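PDB 6NX0: Di-haem cytochrome c peroxidase family protein from Burkholderia thailandensis E264, which probably works as a diheme peroxidase, carrying two covalently attached c-type hemes and transferring electrons. Local coordinates for residues R118-C122 and A123-D127; P134-S137 and P138-A142; R222-R226 and T227-A231; N213-S216 and A217-M221; G188-D192 and G193-T197. All blocks are in the same frame, centred on the assembly; numbering follows the deposited sequence. Where two conformers were deposited one is given.

How the contacts relate
All five contacts are local turns and helix starts in series along the chain, none enclosing or crossing another. Contact 1 is the heme-attachment turn after helix 99-109. Contact 2 follows a few residues later, opening helix 138-142, and Thr135 OG1 lies 2.7 Å from Asp127 OD2, a probable hydrogen bond joining the two. Contact 5 comes next in sequence; its turn, before helix 198-201, meets the propionates of the heme that contact 1 holds by its cysteines. Contact 4 then starts helix 217-225 and contact 3 finishes it, handing over to helix 228-237; Lys223 NZ reaches back to Asn214 OD1 at 2.7 Å, probably a hydrogen bond between these two.

Contact 1. Residues R118-C122 and A123-D127; sequences RGMSC and ASCHD. With HEC (heme c), chain B.
Met120 runs from the chain over Ser124 and on to the heme. Its CB lies near Ser124 OG, its CG packs on Ser124 CB at 3.9 Å, and SD comes 3.8 Å from the heme methyl CMC. The chain is extended as far as SD and then bends (chi3 -80°), which brings CE back against Ser124 CB, 4.2 Å from Cys125 SG and beside heme CBC. Next to it, Ser121 and Ser124 clasp each other: Ser121 N donates to Ser124 OG, while Ser124 N donates to Ser121 O. This is the CXXCH motif of c-type cytochromes. Cys122 SG and Cys125 SG form thioether bonds, each 1.8 Å, to heme CAB and CAC, and the turn between them is tied by Cys125 N to Cys122 O at 3.1 Å. His126 NE2 binds the iron at 2.2 Å, with a water on the opposite axial side, also at 2.2 Å. The carbonyl of Cys122 sits at the edge of the imidazole, near its plane. The ring nitrogen away from the iron, ND1, is hydrogen-bonded to the carbonyl of Phe132, which helps to fix the rotation of the axial ligand, and Phe109 of helix 99-109 packs against Cys122, Ala123 and His126.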
# COMPACT_ATOMS: atom_id res chain seq x y z
N ARG A 118 17.19 -19.80 -3.97
CA ARG A 118 17.59 -18.99 -2.83
C ARG A 118 18.16 -17.66 -3.28
O ARG A 118 18.67 -17.51 -4.40
CB ARG A 118 18.64 -19.75 -2.00
N GLY A 119 18.08 -16.67 -2.38
CA GLY A 119 18.69 -15.38 -2.62
C GLY A 119 17.77 -14.19 -2.47
O GLY A 119 18.23 -13.05 -2.43
N MET A 120 16.47 -14.43 -2.37
CA MET A 120 15.48 -13.38 -2.24
C MET A 120 14.86 -13.45 -0.85
O MET A 120 14.39 -14.51 -0.42
CB MET A 120 14.42 -13.53 -3.33
CG MET A 120 13.12 -12.81 -3.06
SD MET A 120 12.06 -12.67 -4.51
CE MET A 120 12.84 -11.31 -5.32
N SER A 121 14.92 -12.34 -0.12
CA SER A 121 14.25 -12.18 1.16
C SER A 121 13.11 -11.18 0.98
O SER A 121 12.96 -10.55 -0.07
CB SER A 121 15.22 -11.66 2.22
OG SER A 121 15.61 -10.34 1.89
N CYS A 122 12.33 -10.98 2.05
CA CYS A 122 11.35 -9.90 2.03
C CYS A 122 11.98 -8.57 1.64
O CYS A 122 11.38 -7.76 0.91
CB CYS A 122 10.70 -9.73 3.40
SG CYS A 122 9.98 -11.21 4.14
N ALA A 123 13.19 -8.32 2.13
CA ALA A 123 13.87 -7.06 1.86
C ALA A 123 14.20 -6.86 0.38
O ALA A 123 14.45 -5.72 -0.03
CB ALA A 123 15.15 -7.00 2.68
N SER A 124 14.20 -7.94 -0.43
CA SER A 124 14.43 -7.85 -1.87
C SER A 124 13.36 -7.05 -2.59
O SER A 124 13.60 -6.60 -3.72
CB SER A 124 14.49 -9.25 -2.49
OG SER A 124 15.53 -10.01 -1.90
N CYS A 125 12.19 -6.86 -1.98
CA CYS A 125 11.14 -6.01 -2.52
C CYS A 125 10.70 -4.91 -1.57
O CYS A 125 9.78 -4.16 -1.91
CB CYS A 125 9.93 -6.86 -2.90
SG CYS A 125 10.36 -8.06 -4.17
N HIS A 126 11.31 -4.82 -0.41
CA HIS A 126 10.96 -3.87 0.65
C HIS A 126 12.30 -3.47 1.27
O HIS A 126 12.69 -3.98 2.32
CB HIS A 126 10.02 -4.52 1.68
CG HIS A 126 8.71 -4.98 1.13
ND1 HIS A 126 7.72 -4.10 0.76
CD2 HIS A 126 8.23 -6.22 0.88
CE1 HIS A 126 6.67 -4.78 0.32
NE2 HIS A 126 6.96 -6.07 0.39
N ASP A 127 12.99 -2.55 0.61
CA ASP A 127 14.37 -2.20 0.92
C ASP A 127 14.41 -1.34 2.17
O ASP A 127 13.83 -0.25 2.17
CB ASP A 127 14.96 -1.46 -0.28
CG ASP A 127 16.40 -1.07 -0.11
OD1 ASP A 127 16.99 -1.28 0.98
OD2 ASP A 127 16.96 -0.56 -1.10
FE HEC B . 5.63 -7.77 0.15
CHA HEC B . 2.62 -6.09 -0.16
CHB HEC B . 5.17 -7.96 3.51
CHC HEC B . 8.04 -10.22 0.37
CHD HEC B . 6.04 -7.74 -3.27
NA HEC B . 4.22 -7.06 1.42
C1A HEC B . 3.04 -6.43 1.10
C2A HEC B . 2.34 -6.11 2.31
C3A HEC B . 3.11 -6.53 3.33
C4A HEC B . 4.25 -7.22 2.79
CMA HEC B . 2.75 -6.51 4.81
CAA HEC B . 0.97 -5.41 2.39
CBA HEC B . 1.15 -3.92 2.60
CGA HEC B . -0.14 -3.15 2.53
O1A HEC B . -0.08 -1.93 2.87
O2A HEC B . -1.16 -3.69 2.01
NB HEC B . 6.44 -8.90 1.63
C1B HEC B . 6.08 -8.83 2.96
C2B HEC B . 6.87 -9.79 3.69
C3B HEC B . 7.59 -10.49 2.82
C4B HEC B . 7.36 -9.92 1.51
CMB HEC B . 6.79 -9.98 5.21
CAB HEC B . 8.61 -11.62 3.09
CBB HEC B . 7.88 -12.87 3.63
NC HEC B . 6.82 -8.76 -1.18
C1C HEC B . 7.78 -9.70 -0.87
C2C HEC B . 8.59 -9.90 -2.05
C3C HEC B . 8.08 -9.19 -3.07
C4C HEC B . 6.93 -8.49 -2.54
CMC HEC B . 9.90 -10.70 -2.07
CAC HEC B . 8.78 -8.83 -4.39
CBC HEC B . 8.94 -10.05 -5.30
ND HEC B . 4.57 -7.01 -1.40
C1D HEC B . 4.95 -7.10 -2.75
C2D HEC B . 3.89 -6.52 -3.55
C3D HEC B . 2.83 -6.08 -2.62
C4D HEC B . 3.30 -6.40 -1.30
CMD HEC B . 3.84 -6.50 -5.07
CAD HEC B . 1.47 -5.45 -2.98
CBD HEC B . 0.62 -6.55 -3.56
CGD HEC B . -0.86 -6.21 -3.61
O1D HEC B . -1.22 -5.08 -3.22
O2D HEC B . -1.61 -7.08 -4.14
O HOH W 1 4.22 -9.40 -0.24

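Contact 2. Residues P134-S137 and P138-A142; sequences PTLS and PAALA
A serine N-cap starts the short helix 138-142, and Ser137 fills the position by gripping the first turn at two points. Its OG accepts from Ala140 N at 3.1 Å, the N-H pointing within 25° of straight at the oxygen, while its carbonyl O takes Leu141 N at 2.9 Å, almost straight. A chi1 of 70° turns the hydroxyl back over its own peptide, from where it swings over the helix mouth and also rests on Ala140 CB at 3.4 Å. The capping oxygen has a further partner in Gln148, through OE1. Pro138 takes the first helical position, where its lack of an N-H costs nothing because that nitrogen has no acceptor to meet in a helix start. One residue before the cap, Leu136 turns toward the helix. Its CB touches Ala140 CB and Leu141 CG, each at 3.9 Å, and its CD1 branch meets CD2 of Leu141 at the same separation as the two side chains cross obliquely. Leu136 N also donates to Glu379 OE1, tying the approach to the helix to a part of the chain far off in sequence, and Leu141 packs on Arg476 near the C terminus.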
# COMPACT_ATOMS: atom_id res chain seq x y z
N PRO A 134 10.18 -0.99 -2.69
CA PRO A 134 11.12 -1.72 -3.54
C PRO A 134 12.17 -0.83 -4.18
O PRO A 134 11.89 0.27 -4.68
CB PRO A 134 10.22 -2.38 -4.60
CG PRO A 134 8.99 -1.59 -4.59
CD PRO A 134 8.79 -1.11 -3.19
N THR A 135 13.40 -1.34 -4.18
CA THR A 135 14.44 -0.90 -5.09
C THR A 135 14.43 -1.91 -6.23
O THR A 135 14.75 -3.09 -6.03
CB THR A 135 15.78 -0.79 -4.38
OG1 THR A 135 15.70 0.24 -3.39
CG2 THR A 135 16.87 -0.48 -5.35
N LEU A 136 13.95 -1.48 -7.39
CA LEU A 136 13.69 -2.37 -8.51
C LEU A 136 14.98 -2.86 -9.17
O LEU A 136 15.96 -2.12 -9.28
CB LEU A 136 12.82 -1.66 -9.54
CG LEU A 136 11.43 -1.23 -9.06
CD1 LEU A 136 10.75 -0.42 -10.16
CD2 LEU A 136 10.56 -2.44 -8.67
N SER A 137 14.95 -4.11 -9.60
CA SER A 137 16.05 -4.70 -10.33
C SER A 137 16.19 -4.04 -11.70
O SER A 137 15.27 -3.39 -12.18
CB SER A 137 15.81 -6.20 -10.51
OG SER A 137 14.74 -6.37 -11.43
N PRO A 138 17.32 -4.24 -12.38
CA PRO A 138 17.42 -3.70 -13.75
C PRO A 138 16.34 -4.20 -14.69
O PRO A 138 15.78 -3.41 -15.45
CB PRO A 138 18.83 -4.14 -14.18
CG PRO A 138 19.58 -4.28 -12.90
CD PRO A 138 18.59 -4.83 -11.92
N ALA A 139 16.01 -5.50 -14.66
CA ALA A 139 14.97 -5.98 -15.55
C ALA A 139 13.62 -5.36 -15.20
O ALA A 139 12.80 -5.11 -16.09
CB ALA A 139 14.87 -7.50 -15.48
N ALA A 140 13.37 -5.12 -13.92
CA ALA A 140 12.11 -4.50 -13.53
C ALA A 140 12.04 -3.06 -14.02
O ALA A 140 11.01 -2.63 -14.53
CB ALA A 140 11.95 -4.57 -12.02
N LEU A 141 13.13 -2.31 -13.85
CA LEU A 141 13.18 -0.94 -14.35
C LEU A 141 12.99 -0.88 -15.85
O LEU A 141 12.33 0.04 -16.37
CB LEU A 141 14.50 -0.31 -13.96
CG LEU A 141 14.67 0.03 -12.50
CD1 LEU A 141 16.11 0.38 -12.24
CD2 LEU A 141 13.74 1.20 -12.14
N ALA A 142 13.58 -1.83 -16.59
CA ALA A 142 13.55 -1.76 -18.05
C ALA A 142 12.24 -2.27 -18.61
O ALA A 142 11.95 -2.01 -19.78
CB ALA A 142 14.70 -2.57 -18.64

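Contact 3. Residues R222-R226 and T227-A231; sequences RKIGR and TGLGA
Thr227 and Ile224 carry this corner between two helices. Thr227 folds back on Ile224 O with two donors: OG1 at 2.8 Å, tilted only 15° from the carbonyl plane, and its own backbone N at 3.0 Å, well above that plane. The hydroxyl can do this because a chi1 of 74° turns it back toward the preceding helix, while the CG2 methyl comes to lie 3.4 Å from Lys223 O. Thus the carbonyl of Ile224, near the end of helix 217-225, is bound by the very residue that stands at the N-cap position of helix 228-237, a tight corner between consecutive helices with almost no linker. Ile224 closes the inner side of the bend. Its CG2 branch lies against Gly230 N and CA and 4.2 Å from Leu229 CG, and its carbonyl O also receives a CA-H...O contact from Gly230 CA at 3.2 Å. That close passage depends on Gly230 having no side chain there. A water bridges the outer side, donating to Gly225 O and to Thr227 O, the latter at 2.8 Å. Ile224 continues into Met248 and Leu252 of helix 245-260, whereas Leu229 packs on Arg107 and Val108 of helix 99-109.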
# COMPACT_ATOMS: atom_id res chain seq x y z
N ARG A 222 10.05 -27.90 5.57
CA ARG A 222 11.19 -28.80 5.57
C ARG A 222 12.48 -28.04 5.36
O ARG A 222 13.49 -28.31 6.01
CB ARG A 222 11.04 -29.86 4.48
CG ARG A 222 10.03 -30.95 4.83
CD ARG A 222 9.73 -31.84 3.62
NE ARG A 222 9.03 -33.05 4.06
CZ ARG A 222 7.74 -33.10 4.38
NH1 ARG A 222 6.99 -32.00 4.31
NH2 ARG A 222 7.20 -34.25 4.76
N LYS A 223 12.45 -27.05 4.47
CA LYS A 223 13.63 -26.23 4.23
C LYS A 223 14.03 -25.47 5.49
O LYS A 223 15.19 -25.51 5.93
CB LYS A 223 13.35 -25.29 3.07
CG LYS A 223 14.51 -24.34 2.79
CD LYS A 223 14.33 -23.59 1.48
CE LYS A 223 13.11 -22.70 1.44
NZ LYS A 223 13.12 -21.85 0.21
N ILE A 224 13.08 -24.75 6.10
CA ILE A 224 13.39 -23.93 7.27
C ILE A 224 13.82 -24.82 8.43
O ILE A 224 14.70 -24.46 9.23
CB ILE A 224 12.17 -23.09 7.66
CG1 ILE A 224 11.88 -22.01 6.62
CG2 ILE A 224 12.37 -22.49 9.06
CD1 ILE A 224 10.66 -21.16 6.95
N GLY A 225 13.21 -26.01 8.54
CA GLY A 225 13.48 -26.88 9.67
C GLY A 225 14.92 -27.34 9.77
O GLY A 225 15.35 -27.75 10.85
N ARG A 226 15.67 -27.26 8.67
CA ARG A 226 17.07 -27.68 8.61
C ARG A 226 18.02 -26.54 8.91
O ARG A 226 19.24 -26.73 8.81
CB ARG A 226 17.40 -28.27 7.24
CG ARG A 226 16.64 -29.53 6.86
CD ARG A 226 16.92 -29.95 5.40
NE ARG A 226 16.01 -31.02 4.95
CZ ARG A 226 15.12 -30.92 3.96
NH1 ARG A 226 14.35 -31.96 3.66
NH2 ARG A 226 14.99 -29.80 3.25
N THR A 227 17.51 -25.37 9.29
CA THR A 227 18.32 -24.16 9.41
C THR A 227 18.25 -23.61 10.83
O THR A 227 17.43 -24.01 11.68
CB THR A 227 17.87 -23.07 8.42
OG1 THR A 227 16.63 -22.48 8.86
CG2 THR A 227 17.74 -23.61 7.01
N GLY A 228 19.13 -22.63 11.08
CA GLY A 228 19.11 -21.97 12.37
C GLY A 228 17.81 -21.26 12.64
O GLY A 228 17.37 -21.17 13.79
N LEU A 229 17.18 -20.74 11.59
CA LEU A 229 15.88 -20.11 11.76
C LEU A 229 14.87 -21.13 12.27
O LEU A 229 14.06 -20.82 13.16
CB LEU A 229 15.41 -19.50 10.44
CG LEU A 229 14.01 -18.92 10.48
CD1 LEU A 229 13.86 -17.78 11.49
CD2 LEU A 229 13.60 -18.44 9.10
N GLY A 230 14.90 -22.33 11.70
CA GLY A 230 14.03 -23.39 12.20
C GLY A 230 14.23 -23.66 13.68
O GLY A 230 13.27 -23.87 14.42
N ALA A 231 15.49 -23.67 14.12
CA ALA A 231 15.77 -23.89 15.53
C ALA A 231 15.25 -22.76 16.40
O ALA A 231 14.71 -22.99 17.49
CB ALA A 231 17.29 -24.08 15.73
O HOH W 2 17.45 -26.59 12.85

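Contact 4. Residues N213-S216 and A217-M221; sequences NNAS and AAALM. With NO3 (nitrate ion), chain H.
Ser216 caps helix 217-225, and its two oxygens serve two of the amides at the helix start. OG accepts from Ala219 N at 3.0 Å with an N-H...O angle of 163°, a serine N-cap bond made possible by the torsion that tucks OG in above its own main chain (chi1 69°). The carbonyl O of the same residue takes Leu220 N at 3.0 Å, the donor tilted 19° from the carbonyl plane, and so begins the regular helical ladder that Met221 N continues to Ala217 O. The amide ahead of the cap is satisfied differently: Ala215 N donates to O2 of a nitrate ion, probably from the crystallisation liquor, at 3.0 Å and nearly straight. The nitrate thus rests beside the first helical turn, with Ala219 CB against its nitrogen; the Lys223 side chain lies close to it, consistent with an anion being held there. Both ends of the Asn214 amide have partners. ND2 donates to the carbonyls of Leu114 and Leu206, and OD1 accepts from Lys223 NZ, a residue further along the same helix. These bonds hold the group across Leu220, which it meets obliquely, and Leu220 in turn packs on Leu206 and Phe207 of helix 203-207. Ala215 CB meets Ala219 CB at 4.2 Å, while the CD1 branch of Leu220 stops 3.7 Å from Asn214 OD1.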
# COMPACT_ATOMS: atom_id res chain seq x y z
N ASN A 213 8.28 -17.90 -4.53
CA ASN A 213 8.21 -19.17 -5.26
C ASN A 213 8.58 -20.40 -4.42
O ASN A 213 9.10 -21.39 -4.94
CB ASN A 213 9.12 -19.10 -6.49
CG ASN A 213 8.97 -20.28 -7.40
OD1 ASN A 213 7.88 -20.76 -7.65
ND2 ASN A 213 10.11 -20.74 -7.92
N ASN A 214 8.26 -20.40 -3.14
CA ASN A 214 8.28 -21.68 -2.44
C ASN A 214 7.14 -22.56 -2.94
O ASN A 214 6.04 -22.08 -3.24
CB ASN A 214 8.20 -21.48 -0.93
CG ASN A 214 9.39 -20.72 -0.39
OD1 ASN A 214 10.51 -21.23 -0.37
ND2 ASN A 214 9.18 -19.48 -0.01
N ALA A 215 7.40 -23.86 -3.05
CA ALA A 215 6.46 -24.74 -3.75
C ALA A 215 5.18 -24.96 -2.95
O ALA A 215 4.10 -25.10 -3.53
CB ALA A 215 7.15 -26.07 -4.04
N SER A 216 5.29 -25.00 -1.63
CA SER A 216 4.19 -25.32 -0.75
C SER A 216 4.65 -25.04 0.67
O SER A 216 5.85 -24.93 0.93
CB SER A 216 3.79 -26.79 -0.86
OG SER A 216 4.83 -27.59 -0.31
N ALA A 217 3.68 -24.95 1.57
CA ALA A 217 4.02 -24.84 2.99
C ALA A 217 4.82 -26.04 3.46
O ALA A 217 5.73 -25.91 4.29
CB ALA A 217 2.76 -24.68 3.83
N ALA A 218 4.50 -27.24 2.96
CA ALA A 218 5.25 -28.43 3.35
C ALA A 218 6.71 -28.34 2.94
O ALA A 218 7.62 -28.74 3.70
CB ALA A 218 4.60 -29.67 2.75
N ALA A 219 6.97 -27.86 1.72
CA ALA A 219 8.34 -27.71 1.26
C ALA A 219 9.07 -26.65 2.07
O ALA A 219 10.23 -26.83 2.45
CB ALA A 219 8.34 -27.34 -0.23
N LEU A 220 8.41 -25.52 2.31
CA LEU A 220 9.06 -24.45 3.05
C LEU A 220 9.37 -24.89 4.47
O LEU A 220 10.44 -24.57 5.00
CB LEU A 220 8.18 -23.21 3.05
CG LEU A 220 8.72 -22.01 3.85
CD1 LEU A 220 10.06 -21.53 3.25
CD2 LEU A 220 7.70 -20.88 3.92
N MET A 221 8.45 -25.62 5.09
CA MET A 221 8.67 -26.11 6.45
C MET A 221 9.91 -26.97 6.52
O MET A 221 10.74 -26.82 7.42
CB MET A 221 7.44 -26.91 6.89
CG MET A 221 7.58 -27.64 8.21
SD MET A 221 6.22 -28.80 8.44
CE MET A 221 6.73 -30.14 7.37
N NO3 H . 10.58 -24.72 -1.05
O1 NO3 H . 9.88 -24.14 -0.21
O2 NO3 H . 10.13 -24.95 -2.24
O3 NO3 H . 11.72 -25.10 -0.67

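Contact 5. Residues G188-D192 and G193-T197; sequences GLFSD and GRADT. With HEC (heme c), chain B.
The guanidinium of Arg194 lies flat on the ring of Phe190, centres 3.7 Å apart and planes at 11°, a cation-pi stack. Extended from CG to NE (chi3 -178°), the Arg194 chain carries it there. Round its edge Arg194 NH2 serves two anions: it donates almost straight (175°) to heme propionate O2D at 3.0 Å, and it forms a salt bridge with Asp192 OD1 at 3.1 Å. The carboxylate stands nearly perpendicular to the guanidinium, and OD1 also accepts Arg194 N from its opposite face. Arg158 is Asp192's second partner. The backbone is equally close-set: Leu189 N donates to Ala195 O at 2.7 Å, Ala195 N returns a weak bond to Leu189 O, and the extra residue opposite Leu189 makes a classic beta bulge of Arg194 and Ala195. Gly188 and Gly193 let the two backbones approach, and Gly193 N closes the type I turn on Phe190 O. Looser is the outer side, where Asp196 and Thr197 are partly exposed and the Arg194 carbonyl meets a glycerol, probably from crystallisation. Phe190 N donates to propionate O2A at 2.8 Å and Ser191 N to O1D at 2.9 Å, so that the turn forms a propionate-binding site of the heme c pocket.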
# COMPACT_ATOMS: atom_id res chain seq x y z
N GLY A 188 -7.96 -4.20 5.55
CA GLY A 188 -7.37 -5.32 4.83
C GLY A 188 -6.05 -4.95 4.20
O GLY A 188 -5.84 -3.83 3.73
N LEU A 189 -5.15 -5.94 4.17
CA LEU A 189 -3.84 -5.77 3.57
C LEU A 189 -3.85 -6.25 2.13
O LEU A 189 -4.72 -7.01 1.69
CB LEU A 189 -2.78 -6.49 4.40
CG LEU A 189 -2.58 -5.84 5.77
CD1 LEU A 189 -2.02 -6.84 6.75
CD2 LEU A 189 -1.65 -4.64 5.67
N PHE A 190 -2.86 -5.77 1.38
CA PHE A 190 -2.82 -5.75 -0.07
C PHE A 190 -3.80 -4.70 -0.61
O PHE A 190 -4.73 -4.27 0.08
CB PHE A 190 -3.11 -7.11 -0.72
CG PHE A 190 -2.13 -8.19 -0.36
CD1 PHE A 190 -0.80 -8.11 -0.76
CD2 PHE A 190 -2.55 -9.32 0.33
CE1 PHE A 190 0.09 -9.13 -0.47
CE2 PHE A 190 -1.66 -10.35 0.63
CZ PHE A 190 -0.35 -10.27 0.21
N SER A 191 -3.61 -4.30 -1.87
CA SER A 191 -4.42 -3.23 -2.45
C SER A 191 -5.85 -3.66 -2.71
O SER A 191 -6.71 -2.78 -2.90
CB SER A 191 -3.81 -2.73 -3.75
OG SER A 191 -2.60 -2.04 -3.50
N ASP A 192 -6.13 -4.96 -2.71
CA ASP A 192 -7.48 -5.49 -2.80
C ASP A 192 -7.98 -6.04 -1.46
O ASP A 192 -9.03 -6.70 -1.41
CB ASP A 192 -7.55 -6.55 -3.89
CG ASP A 192 -6.60 -7.72 -3.65
OD1 ASP A 192 -6.11 -7.87 -2.52
OD2 ASP A 192 -6.34 -8.49 -4.60
N GLY A 193 -7.26 -5.77 -0.38
CA GLY A 193 -7.70 -6.13 0.96
C GLY A 193 -7.85 -7.62 1.23
O GLY A 193 -8.51 -7.99 2.21
N ARG A 194 -7.21 -8.47 0.44
CA ARG A 194 -7.47 -9.91 0.54
C ARG A 194 -6.85 -10.60 1.76
O ARG A 194 -7.21 -11.76 2.01
CB ARG A 194 -7.01 -10.61 -0.74
CG ARG A 194 -5.53 -10.69 -0.94
CD ARG A 194 -5.22 -11.34 -2.30
NE ARG A 194 -3.79 -11.48 -2.56
CZ ARG A 194 -3.01 -10.50 -3.01
NH1 ARG A 194 -1.73 -10.74 -3.21
NH2 ARG A 194 -3.51 -9.29 -3.26
N ALA A 195 -5.98 -9.95 2.53
CA ALA A 195 -5.47 -10.50 3.79
C ALA A 195 -6.00 -9.65 4.94
O ALA A 195 -5.95 -8.43 4.88
CB ALA A 195 -3.94 -10.55 3.83
N ASP A 196 -6.49 -10.29 6.00
CA ASP A 196 -7.09 -9.54 7.08
C ASP A 196 -6.04 -9.02 8.06
O ASP A 196 -6.26 -7.98 8.69
CB ASP A 196 -8.09 -10.43 7.82
CG ASP A 196 -9.07 -9.66 8.67
OD1 ASP A 196 -9.60 -8.64 8.19
OD2 ASP A 196 -9.31 -10.10 9.83
N THR A 197 -4.89 -9.70 8.14
CA THR A 197 -3.85 -9.40 9.12
C THR A 197 -2.48 -9.57 8.48
O THR A 197 -2.34 -10.20 7.43
CB THR A 197 -3.92 -10.33 10.33
OG1 THR A 197 -3.61 -11.66 9.91
CG2 THR A 197 -5.30 -10.30 10.99
FE HEC B . 5.63 -7.77 0.15
CHA HEC B . 2.62 -6.09 -0.16
CHB HEC B . 5.17 -7.96 3.51
CHC HEC B . 8.04 -10.22 0.37
CHD HEC B . 6.04 -7.74 -3.27
NA HEC B . 4.22 -7.06 1.42
C1A HEC B . 3.04 -6.43 1.10
C2A HEC B . 2.34 -6.11 2.31
C3A HEC B . 3.11 -6.53 3.33
C4A HEC B . 4.25 -7.22 2.79
CMA HEC B . 2.75 -6.51 4.81
CAA HEC B . 0.97 -5.41 2.39
CBA HEC B . 1.15 -3.92 2.60
CGA HEC B . -0.14 -3.15 2.53
O1A HEC B . -0.08 -1.93 2.87
O2A HEC B . -1.16 -3.69 2.01
NB HEC B . 6.44 -8.90 1.63
C1B HEC B . 6.08 -8.83 2.96
C2B HEC B . 6.87 -9.79 3.69
C3B HEC B . 7.59 -10.49 2.82
C4B HEC B . 7.36 -9.92 1.51
CMB HEC B . 6.79 -9.98 5.21
CAB HEC B . 8.61 -11.62 3.09
CBB HEC B . 7.88 -12.87 3.63
NC HEC B . 6.82 -8.76 -1.18
C1C HEC B . 7.78 -9.70 -0.87
C2C HEC B . 8.59 -9.90 -2.05
C3C HEC B . 8.08 -9.19 -3.07
C4C HEC B . 6.93 -8.49 -2.54
CMC HEC B . 9.90 -10.70 -2.07
CAC HEC B . 8.78 -8.83 -4.39
CBC HEC B . 8.94 -10.05 -5.30
ND HEC B . 4.57 -7.01 -1.40
C1D HEC B . 4.95 -7.10 -2.75
C2D HEC B . 3.89 -6.52 -3.55
C3D HEC B . 2.83 -6.08 -2.62
C4D HEC B . 3.30 -6.40 -1.30
CMD HEC B . 3.84 -6.50 -5.07
CAD HEC B . 1.47 -5.45 -2.98
CBD HEC B . 0.62 -6.55 -3.56
CGD HEC B . -0.86 -6.21 -3.61
O1D HEC B . -1.22 -5.08 -3.22
O2D HEC B . -1.61 -7.08 -4.14
O HOH W 1 4.22 -9.40 -0.24